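PDB 4LDA: TadZ from Pseudomonas aeruginosa, which probably acts in pilus assembly, the full-length protein perhaps binding and hydrolysing ATP and this construct being its N-terminal CheY-like receiver domain. Local coordinates for residues M2-V7 / G115-L120; G14-L19 / G27-A32. All coordinates share one frame; numbering follows the deposited sequence.

How the interactions relate
Both interactions pack a helix against the paired parallel strands 4-9 and 27-31, and the two contacts meet where backbone bonds join Phe6 to Gln28 and Val30. Interaction 1 brings the last helix, 110-121, onto strand 4-9, far away in sequence; interaction 2 packs helix 13-22 onto the strand that directly follows it, 27-31, at the edge of the sheet. Each has a buried half and a more open one. In interaction 1, Phe6 and Ile117 form the inner part, and the amide of partly exposed Gln4 with a bridging water the outer. The side chains of interaction 2 are all aliphatic, running from buried Leu19 and Val29 to exposed Pro31.

Interaction 1. Residues M2-V7 / G115-L120; sequences MNQNFV and GLIRRL
The Phe6 ring meets Ile117 obliquely, CE1 being its nearest atom. Phe6 CE1 lies 3.6 Å from Ile117 CD1, and Phe6 CZ is 3.9 Å from Ile117 CG2, so both branches of the isoleucine reach the same part of the ring. The other flat group, the Gln4 amide, has its two ends engaged differently. Its oxygen OE1 comes 3.4 Å from Ile117 CG2, a plain van der Waals contact, while its nitrogen NE2 donates a hydrogen bond to a water 3.2 Å away. That water in turn donates to Ile117 O at 2.8 Å, bridging the amide to the helix backbone, which would favour this rotation of the amide. Strand 4-9 and helix 110-121 are the first and last regular elements of this CheY-like receiver fold, a five-stranded parallel sheet with helices on both faces, and the contact seats the last helix against the sheet. The backbones stay well apart, Gln4 CA and Ile117 CA being 9.6 Å from each other, and the side chains fill the gap. Phe6 and Ile117 approach head-on, whereas Gln4 runs past the isoleucine in the opposite direction. Ile117 holds CG2 anti to its own nitrogen and CG1 beside it (chi1 -66°), which presents CG2 to both Gln4 and Phe6, and the turn at chi2 (-53°) brings CD1 to the same ring. Phe53 of the neighbouring strand 51-55 touches both Phe6 and Ile117, continuing the apolar layer, and Leu23 adds to it from the loop after helix 13-22.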
# COMPACT_ATOMS: atom_id res chain seq x y z
N MSE A 2 -8.07 -7.19 -14.39
CA MSE A 2 -8.67 -5.93 -14.82
C MSE A 2 -9.30 -5.20 -13.63
O MSE A 2 -9.50 -3.99 -13.74
CB MSE A 2 -9.72 -6.11 -15.96
CG MSE A 2 -10.93 -6.96 -15.58
SE MSE A 2 -12.57 -6.73 -16.63
CE MSE A 2 -13.43 -8.41 -16.10
N ASN A 3 -9.63 -5.91 -12.49
CA ASN A 3 -10.29 -5.16 -11.40
C ASN A 3 -9.93 -5.72 -10.02
O ASN A 3 -10.01 -6.91 -9.78
CB ASN A 3 -11.83 -5.15 -11.55
CG ASN A 3 -12.59 -4.33 -10.52
OD1 ASN A 3 -13.15 -4.86 -9.54
ND2 ASN A 3 -12.65 -3.03 -10.72
N GLN A 4 -9.59 -4.82 -9.11
CA GLN A 4 -9.20 -5.13 -7.74
C GLN A 4 -9.67 -4.10 -6.78
O GLN A 4 -9.93 -2.96 -7.16
CB GLN A 4 -7.66 -5.17 -7.65
CG GLN A 4 -6.93 -6.24 -8.43
CD GLN A 4 -5.49 -5.85 -8.61
OE1 GLN A 4 -5.08 -5.37 -9.69
NE2 GLN A 4 -4.71 -6.00 -7.55
N ASN A 5 -9.65 -4.46 -5.50
CA ASN A 5 -9.81 -3.51 -4.41
C ASN A 5 -8.45 -3.29 -3.81
O ASN A 5 -7.69 -4.25 -3.65
CB ASN A 5 -10.83 -3.96 -3.36
CG ASN A 5 -12.26 -3.87 -3.80
OD1 ASN A 5 -12.67 -2.94 -4.52
ND2 ASN A 5 -13.08 -4.79 -3.29
N PHE A 6 -8.09 -2.02 -3.57
CA PHE A 6 -6.84 -1.62 -2.92
C PHE A 6 -7.19 -0.93 -1.62
O PHE A 6 -8.22 -0.25 -1.58
CB PHE A 6 -5.99 -0.71 -3.81
CG PHE A 6 -5.89 -1.10 -5.27
CD1 PHE A 6 -4.98 -2.04 -5.69
CD2 PHE A 6 -6.69 -0.48 -6.22
CE1 PHE A 6 -4.89 -2.40 -7.04
CE2 PHE A 6 -6.58 -0.82 -7.57
CZ PHE A 6 -5.68 -1.78 -7.97
N VAL A 7 -6.38 -1.11 -0.57
CA VAL A 7 -6.61 -0.46 0.72
C VAL A 7 -5.52 0.60 0.89
O VAL A 7 -4.39 0.36 0.51
CB VAL A 7 -6.70 -1.48 1.89
CG1 VAL A 7 -6.83 -0.78 3.24
CG2 VAL A 7 -7.89 -2.40 1.68
N GLY A 115 1.42 0.80 -13.76
CA GLY A 115 2.55 -0.05 -14.10
C GLY A 115 2.93 -0.97 -12.97
O GLY A 115 3.14 -2.17 -13.18
N LEU A 116 3.00 -0.41 -11.74
CA LEU A 116 3.29 -1.15 -10.52
C LEU A 116 2.23 -2.22 -10.23
O LEU A 116 2.59 -3.33 -9.87
CB LEU A 116 3.36 -0.14 -9.35
CG LEU A 116 3.39 -0.69 -7.91
CD1 LEU A 116 4.60 -1.55 -7.66
CD2 LEU A 116 3.36 0.41 -6.94
N ILE A 117 0.94 -1.89 -10.40
CA ILE A 117 -0.19 -2.81 -10.17
C ILE A 117 -0.14 -3.95 -11.19
O ILE A 117 -0.40 -5.09 -10.80
CB ILE A 117 -1.54 -2.03 -10.20
CG1 ILE A 117 -1.61 -1.05 -9.02
CG2 ILE A 117 -2.78 -2.92 -10.26
CD1 ILE A 117 -1.37 -1.60 -7.56
N ARG A 118 0.19 -3.65 -12.46
CA ARG A 118 0.40 -4.67 -13.51
C ARG A 118 1.46 -5.68 -13.10
O ARG A 118 1.22 -6.89 -13.19
CB ARG A 118 0.87 -4.02 -14.83
CG ARG A 118 -0.17 -3.73 -15.89
CD ARG A 118 0.54 -3.35 -17.19
NE ARG A 118 1.18 -4.51 -17.86
CZ ARG A 118 2.48 -4.80 -17.82
NH1 ARG A 118 3.33 -4.02 -17.16
NH2 ARG A 118 2.94 -5.87 -18.45
N ARG A 119 2.64 -5.14 -12.65
CA ARG A 119 3.80 -5.92 -12.25
C ARG A 119 3.48 -6.80 -11.06
O ARG A 119 3.82 -7.99 -11.09
CB ARG A 119 5.01 -5.02 -11.93
CG ARG A 119 5.65 -4.34 -13.13
CD ARG A 119 7.02 -3.71 -12.81
NE ARG A 119 7.07 -2.85 -11.62
CZ ARG A 119 6.92 -1.52 -11.63
NH1 ARG A 119 6.71 -0.88 -12.78
NH2 ARG A 119 7.01 -0.83 -10.50
N LEU A 120 2.81 -6.25 -10.04
CA LEU A 120 2.43 -6.99 -8.84
C LEU A 120 1.39 -8.08 -9.14
O LEU A 120 1.39 -9.11 -8.44
CB LEU A 120 1.88 -6.05 -7.77
CG LEU A 120 2.86 -5.09 -7.09
CD1 LEU A 120 2.10 -4.17 -6.16
CD2 LEU A 120 3.96 -5.83 -6.32
O HOH W 1 -1.69 -5.87 -8.47

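Interaction 2. Residues G14-L19 / G27-A32; sequences GELDWL and GQVVPA
Val29 directs its CB from strand 27-31 at helix 13-22, and its two methyls meet different parts of the helix. CG1, standing anti to the backbone nitrogen (chi1 -177°), touches two leucines, 4.0 Å from Leu16 CD1 and 4.1 Å from Leu19 CB. CG2 turns instead to the helix backbone and rests 3.8 Å from Leu19 O. One turn back along the helix, Leu16 slides past Val29 in the opposite direction, and its CD2 lies 3.8 Å from Pro31 CB. The forked end of Leu16 thus spans from the buried valine to the exposed proline, while Val30 between them points its side chain away from the helix, as alternation along a strand requires. Side chain meets side chain through carbon alone; the one polar neighbour is the Leu19 carbonyl oxygen against CG2. Beneath them, Ala8 of the adjacent strand 4-9 touches both Leu19 and Val29, carrying the layer inward from the edge strand. Helix and strand run nearly antiparallel, at 164°, with their axes 9.2 Å apart at closest approach. This is the geometry of the beta-alpha-beta crossover made by strand 4-9, helix 13-22 and strand 27-31, the unit that opens the CheY-like fold.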
# COMPACT_ATOMS: atom_id res chain seq x y z
N GLY A 14 -5.16 14.35 -0.02
CA GLY A 14 -4.56 14.51 -1.34
C GLY A 14 -3.95 13.23 -1.86
O GLY A 14 -3.98 12.97 -3.07
N GLU A 15 -3.42 12.40 -0.96
CA GLU A 15 -2.84 11.09 -1.29
C GLU A 15 -3.92 10.12 -1.74
O GLU A 15 -3.71 9.42 -2.71
CB GLU A 15 -2.08 10.50 -0.10
CG GLU A 15 -0.80 11.21 0.27
CD GLU A 15 -0.14 10.66 1.53
OE1 GLU A 15 -0.87 10.19 2.43
OE2 GLU A 15 1.11 10.72 1.62
N LEU A 16 -5.05 10.07 -1.02
CA LEU A 16 -6.15 9.18 -1.34
C LEU A 16 -6.74 9.51 -2.72
O LEU A 16 -6.99 8.58 -3.50
CB LEU A 16 -7.23 9.24 -0.27
CG LEU A 16 -8.36 8.21 -0.42
CD1 LEU A 16 -7.85 6.77 -0.21
CD2 LEU A 16 -9.52 8.54 0.49
N ASP A 17 -6.91 10.81 -3.03
CA ASP A 17 -7.42 11.26 -4.33
C ASP A 17 -6.47 10.85 -5.45
O ASP A 17 -6.93 10.35 -6.47
CB ASP A 17 -7.63 12.78 -4.34
CG ASP A 17 -8.78 13.26 -3.47
OD1 ASP A 17 -9.76 12.49 -3.31
OD2 ASP A 17 -8.73 14.41 -3.00
N TRP A 18 -5.14 11.04 -5.24
CA TRP A 18 -4.07 10.69 -6.18
C TRP A 18 -4.09 9.18 -6.48
O TRP A 18 -4.03 8.78 -7.65
CB TRP A 18 -2.71 11.13 -5.61
CG TRP A 18 -1.50 10.54 -6.30
CD1 TRP A 18 -1.02 10.84 -7.54
CD2 TRP A 18 -0.53 9.65 -5.70
NE1 TRP A 18 0.14 10.15 -7.78
CE2 TRP A 18 0.46 9.41 -6.67
CE3 TRP A 18 -0.45 8.99 -4.47
CZ2 TRP A 18 1.56 8.56 -6.42
CZ3 TRP A 18 0.62 8.13 -4.23
CH2 TRP A 18 1.62 7.95 -5.19
N LEU A 19 -4.25 8.35 -5.44
CA LEU A 19 -4.35 6.91 -5.60
C LEU A 19 -5.62 6.51 -6.36
O LEU A 19 -5.51 5.75 -7.32
CB LEU A 19 -4.33 6.19 -4.24
CG LEU A 19 -3.02 6.16 -3.46
CD1 LEU A 19 -3.23 5.56 -2.10
CD2 LEU A 19 -1.92 5.41 -4.21
N GLY A 27 -9.05 -0.59 -10.60
CA GLY A 27 -9.96 -0.99 -9.54
C GLY A 27 -10.37 0.15 -8.64
O GLY A 27 -10.41 1.30 -9.07
N GLN A 28 -10.67 -0.18 -7.37
CA GLN A 28 -11.18 0.75 -6.33
C GLN A 28 -10.22 0.90 -5.16
O GLN A 28 -9.69 -0.08 -4.69
CB GLN A 28 -12.52 0.23 -5.81
CG GLN A 28 -13.59 0.08 -6.88
CD GLN A 28 -13.40 -1.10 -7.79
OE1 GLN A 28 -13.53 -0.99 -9.01
NE2 GLN A 28 -13.05 -2.24 -7.24
N VAL A 29 -10.01 2.14 -4.69
CA VAL A 29 -9.12 2.41 -3.57
C VAL A 29 -10.02 2.70 -2.37
O VAL A 29 -10.72 3.71 -2.32
CB VAL A 29 -8.06 3.53 -3.84
CG1 VAL A 29 -7.12 3.70 -2.65
CG2 VAL A 29 -7.25 3.23 -5.11
N VAL A 30 -10.06 1.73 -1.45
CA VAL A 30 -10.81 1.75 -0.21
C VAL A 30 -9.95 2.43 0.86
O VAL A 30 -8.83 1.96 1.12
CB VAL A 30 -11.22 0.30 0.21
CG1 VAL A 30 -11.89 0.27 1.58
CG2 VAL A 30 -12.11 -0.35 -0.84
N PRO A 31 -10.43 3.55 1.47
CA PRO A 31 -9.65 4.16 2.56
C PRO A 31 -9.76 3.32 3.83
O PRO A 31 -10.78 2.66 4.03
CB PRO A 31 -10.30 5.53 2.72
CG PRO A 31 -11.73 5.32 2.31
CD PRO A 31 -11.74 4.22 1.28
N ALA A 32 -8.74 3.31 4.67
CA ALA A 32 -8.82 2.53 5.90
C ALA A 32 -8.79 3.43 7.13
O ALA A 32 -9.06 2.98 8.25
CB ALA A 32 -7.69 1.53 5.95